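Local atomic coordinates of uncharacterized protein (Exiguobacterium sibiricum, PDB entry 3B77), a protein that is of unknown function but carries a bacterial pleckstrin homology domain, followed by a helical region probably used for oligomerisation. Residues Asp3-Phe13 and Ile101-Asp113. Sequence-based numbering, arbitrary orientation.
Sequences DIGQVIHPDDF and IDVDKKQLEHVKD
A single parallel beta bridge, Gly5 to Val103, joins the two sheets of the PH domain near the start of its C-terminal helix. The CA atoms of Gly5 and Val103 are 4.5 Å apart. Gly5 N donates to Asp102 O at 2.8 Å, tilted 32° from the carbonyl plane. Asp104 N returns a straighter bond to Gly5 O. The same oxygen also meets the CA of Val103 in a CH...O contact. Beyond the bridge, side chains take over. With CG anti to the backbone nitrogen (chi1 -170°), the carboxylate of Asp104 lies on the side of its carbonyl carbon, and its two oxygens serve different partners. OD1 accepts from Lys106 N at 2.9 Å, above the carboxylate plane, and closes an Asx turn. OD2 takes a weak bond from Gln6 NE2 at 3.3 Å; the amide and carboxylate planes stand 80° apart. With an alanine in place of Asp104, Lys106 N would probably lose its turn partner and the Gln6 amide would be freer to rotate. Gln107, at the N-cap position of the helix, reaches back with an extended chain, and its OE1 accepts a weak bond from Val7 N at 3.2 Å. Val7 fills the apolar side of the contact. Its CG2 lies 3.7 Å from Val103 CG1 and also meets Val111 CG2, while CG1 rests against His110 CB. Val7 thus touches both the last strand and the helix after it. Segment 3-13 also pairs with strand 30-35, through backbone bonds of Gln6 with Lys35 and Ile8 with Leu33. Strand 97-104 pairs with strand 87-94, where Val103 bonds to Val88. The bridge thus brings the edge of the sheet that holds strand 6-7 up to strand 97-104, with helix 108-146 starting beside them.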
# COMPACT_ATOMS: atom_id res chain seq x y z
N ASP A 3 -44.45 17.60 -45.36
CA ASP A 3 -45.33 18.58 -46.12
C ASP A 3 -44.53 19.86 -46.49
O ASP A 3 -43.68 20.32 -45.73
CB ASP A 3 -46.58 18.88 -45.28
CG ASP A 3 -47.74 19.43 -46.10
OD1 ASP A 3 -47.60 20.53 -46.68
OD2 ASP A 3 -48.81 18.77 -46.13
N ILE A 4 -44.83 20.45 -47.65
CA ILE A 4 -43.99 21.54 -48.21
C ILE A 4 -44.25 22.93 -47.61
O ILE A 4 -45.40 23.38 -47.52
CB ILE A 4 -44.08 21.57 -49.77
CG1 ILE A 4 -43.35 20.34 -50.38
CG2 ILE A 4 -43.42 22.86 -50.33
CD1 ILE A 4 -43.70 18.91 -49.76
N GLY A 5 -43.18 23.62 -47.21
CA GLY A 5 -43.30 24.86 -46.45
C GLY A 5 -42.89 26.14 -47.12
O GLY A 5 -42.18 26.12 -48.11
N GLN A 6 -43.34 27.25 -46.54
CA GLN A 6 -43.08 28.59 -47.05
C GLN A 6 -42.30 29.42 -46.05
O GLN A 6 -42.68 29.52 -44.89
CB GLN A 6 -44.40 29.32 -47.36
CG GLN A 6 -45.38 28.62 -48.32
CD GLN A 6 -44.89 28.54 -49.75
OE1 GLN A 6 -44.37 29.51 -50.29
NE2 GLN A 6 -45.07 27.39 -50.37
N VAL A 7 -41.23 30.04 -46.51
CA VAL A 7 -40.51 31.00 -45.70
C VAL A 7 -41.38 32.24 -45.58
O VAL A 7 -41.79 32.82 -46.59
CB VAL A 7 -39.16 31.37 -46.33
CG1 VAL A 7 -38.45 32.43 -45.50
CG2 VAL A 7 -38.29 30.13 -46.50
N ILE A 8 -41.69 32.62 -44.34
CA ILE A 8 -42.54 33.77 -44.08
C ILE A 8 -41.68 35.03 -44.01
O ILE A 8 -40.57 35.00 -43.50
CB ILE A 8 -43.31 33.59 -42.76
CG1 ILE A 8 -44.10 32.26 -42.73
CG2 ILE A 8 -44.19 34.78 -42.50
CD1 ILE A 8 -45.01 32.00 -43.90
N HIS A 9 -42.20 36.13 -44.51
CA HIS A 9 -41.53 37.41 -44.48
C HIS A 9 -41.68 38.00 -43.06
O HIS A 9 -42.72 37.83 -42.44
CB HIS A 9 -42.17 38.35 -45.51
CG HIS A 9 -41.42 39.62 -45.74
ND1 HIS A 9 -41.59 40.74 -44.95
CD2 HIS A 9 -40.49 39.96 -46.67
CE1 HIS A 9 -40.79 41.70 -45.37
NE2 HIS A 9 -40.12 41.26 -46.42
N PRO A 10 -40.64 38.66 -42.53
CA PRO A 10 -40.66 39.34 -41.24
C PRO A 10 -41.89 40.19 -40.90
O PRO A 10 -42.26 40.29 -39.72
CB PRO A 10 -39.44 40.25 -41.32
CG PRO A 10 -38.50 39.54 -42.20
CD PRO A 10 -39.31 38.72 -43.16
N ASP A 11 -42.49 40.81 -41.90
CA ASP A 11 -43.70 41.62 -41.70
C ASP A 11 -44.88 40.81 -41.21
O ASP A 11 -45.77 41.35 -40.55
CB ASP A 11 -44.12 42.31 -42.99
CG ASP A 11 -43.09 43.27 -43.51
OD1 ASP A 11 -42.08 43.51 -42.82
OD2 ASP A 11 -43.28 43.76 -44.64
N ASP A 12 -44.88 39.52 -41.55
CA ASP A 12 -45.95 38.61 -41.17
C ASP A 12 -45.61 37.68 -40.01
O ASP A 12 -46.29 36.67 -39.81
CB ASP A 12 -46.35 37.76 -42.37
CG ASP A 12 -46.84 38.59 -43.54
OD1 ASP A 12 -47.42 39.67 -43.32
OD2 ASP A 12 -46.66 38.14 -44.69
N PHE A 13 -44.58 38.01 -39.24
CA PHE A 13 -44.20 37.18 -38.10
C PHE A 13 -45.25 37.28 -37.03
O PHE A 13 -45.67 36.25 -36.49
CB PHE A 13 -42.84 37.54 -37.49
CG PHE A 13 -41.65 37.09 -38.31
CD1 PHE A 13 -41.75 36.07 -39.24
CD2 PHE A 13 -40.40 37.63 -38.06
CE1 PHE A 13 -40.64 35.66 -39.97
CE2 PHE A 13 -39.28 37.21 -38.77
CZ PHE A 13 -39.41 36.24 -39.73
N ILE A 101 -36.91 19.51 -43.01
CA ILE A 101 -37.94 20.47 -43.41
C ILE A 101 -37.86 20.74 -44.90
O ILE A 101 -36.81 21.14 -45.40
CB ILE A 101 -37.79 21.80 -42.62
CG1 ILE A 101 -37.74 21.52 -41.10
CG2 ILE A 101 -38.93 22.75 -42.96
CD1 ILE A 101 -37.38 22.73 -40.27
N ASP A 102 -38.97 20.50 -45.60
CA ASP A 102 -39.09 20.75 -47.06
C ASP A 102 -39.63 22.15 -47.30
O ASP A 102 -40.61 22.53 -46.69
CB ASP A 102 -40.01 19.73 -47.72
CG ASP A 102 -39.37 18.36 -47.84
OD1 ASP A 102 -38.22 18.28 -48.33
OD2 ASP A 102 -40.01 17.35 -47.47
N VAL A 103 -38.97 22.90 -48.18
CA VAL A 103 -39.30 24.29 -48.41
C VAL A 103 -39.41 24.58 -49.91
O VAL A 103 -38.64 24.04 -50.71
CB VAL A 103 -38.24 25.23 -47.78
CG1 VAL A 103 -38.64 26.68 -47.92
CG2 VAL A 103 -38.05 24.91 -46.33
N ASP A 104 -40.38 25.43 -50.25
CA ASP A 104 -40.61 25.88 -51.62
C ASP A 104 -39.29 26.28 -52.28
O ASP A 104 -38.64 27.23 -51.83
CB ASP A 104 -41.56 27.08 -51.58
CG ASP A 104 -42.08 27.49 -52.97
OD1 ASP A 104 -41.41 27.26 -54.02
OD2 ASP A 104 -43.18 28.09 -52.99
N LYS A 105 -38.93 25.58 -53.36
CA LYS A 105 -37.66 25.85 -54.05
C LYS A 105 -37.54 27.28 -54.48
O LYS A 105 -36.42 27.77 -54.65
CB LYS A 105 -37.44 24.91 -55.24
CG LYS A 105 -38.41 25.09 -56.40
CD LYS A 105 -38.21 24.04 -57.51
CE LYS A 105 -37.23 24.49 -58.60
NZ LYS A 105 -37.03 23.47 -59.72
N LYS A 106 -38.66 27.96 -54.68
CA LYS A 106 -38.65 29.38 -55.03
C LYS A 106 -37.85 30.20 -54.01
O LYS A 106 -37.16 31.14 -54.38
CB LYS A 106 -40.07 29.96 -55.14
CG LYS A 106 -40.89 29.54 -56.39
N GLN A 107 -37.91 29.81 -52.75
CA GLN A 107 -37.27 30.58 -51.70
C GLN A 107 -35.90 30.05 -51.29
O GLN A 107 -35.45 30.31 -50.19
CB GLN A 107 -38.20 30.64 -50.50
CG GLN A 107 -39.52 31.33 -50.77
CD GLN A 107 -40.60 30.90 -49.83
OE1 GLN A 107 -40.88 29.72 -49.69
NE2 GLN A 107 -41.22 31.87 -49.18
N LEU A 108 -35.22 29.35 -52.19
CA LEU A 108 -33.88 28.79 -51.92
C LEU A 108 -32.92 29.80 -51.34
O LEU A 108 -32.16 29.48 -50.43
CB LEU A 108 -33.27 28.22 -53.22
CG LEU A 108 -31.93 27.45 -53.20
CD1 LEU A 108 -31.80 26.68 -54.51
CD2 LEU A 108 -30.66 28.31 -52.97
N GLU A 109 -32.95 31.03 -51.87
CA GLU A 109 -32.06 32.09 -51.41
C GLU A 109 -32.13 32.22 -49.89
O GLU A 109 -31.14 32.46 -49.24
CB GLU A 109 -32.40 33.42 -52.10
N HIS A 110 -33.31 32.01 -49.33
CA HIS A 110 -33.53 32.19 -47.90
C HIS A 110 -33.17 30.97 -47.07
O HIS A 110 -32.58 31.09 -46.00
CB HIS A 110 -35.00 32.55 -47.64
CG HIS A 110 -35.42 33.82 -48.29
ND1 HIS A 110 -36.18 33.85 -49.45
CD2 HIS A 110 -35.16 35.11 -47.98
CE1 HIS A 110 -36.37 35.11 -49.80
NE2 HIS A 110 -35.77 35.89 -48.92
N VAL A 111 -33.56 29.79 -47.57
CA VAL A 111 -33.23 28.54 -46.91
C VAL A 111 -31.71 28.34 -46.85
O VAL A 111 -31.19 27.80 -45.87
CB VAL A 111 -33.88 27.30 -47.59
CG1 VAL A 111 -33.73 26.08 -46.69
CG2 VAL A 111 -35.35 27.52 -47.87
N LYS A 112 -31.00 28.79 -47.88
CA LYS A 112 -29.56 28.68 -47.88
C LYS A 112 -28.99 29.55 -46.78
O LYS A 112 -27.98 29.22 -46.22
CB LYS A 112 -28.93 29.05 -49.25
CG LYS A 112 -28.33 30.50 -49.30
CD LYS A 112 -27.78 30.89 -50.67
CE LYS A 112 -27.05 32.28 -50.62
NZ LYS A 112 -27.82 33.37 -49.90
N ASP A 113 -29.62 30.68 -46.47
CA ASP A 113 -29.15 31.51 -45.37
C ASP A 113 -29.36 30.83 -44.01
O ASP A 113 -28.57 31.01 -43.10
CB ASP A 113 -29.81 32.90 -45.36
CG ASP A 113 -29.39 33.78 -46.55
OD1 ASP A 113 -28.37 33.44 -47.24
OD2 ASP A 113 -30.08 34.82 -46.76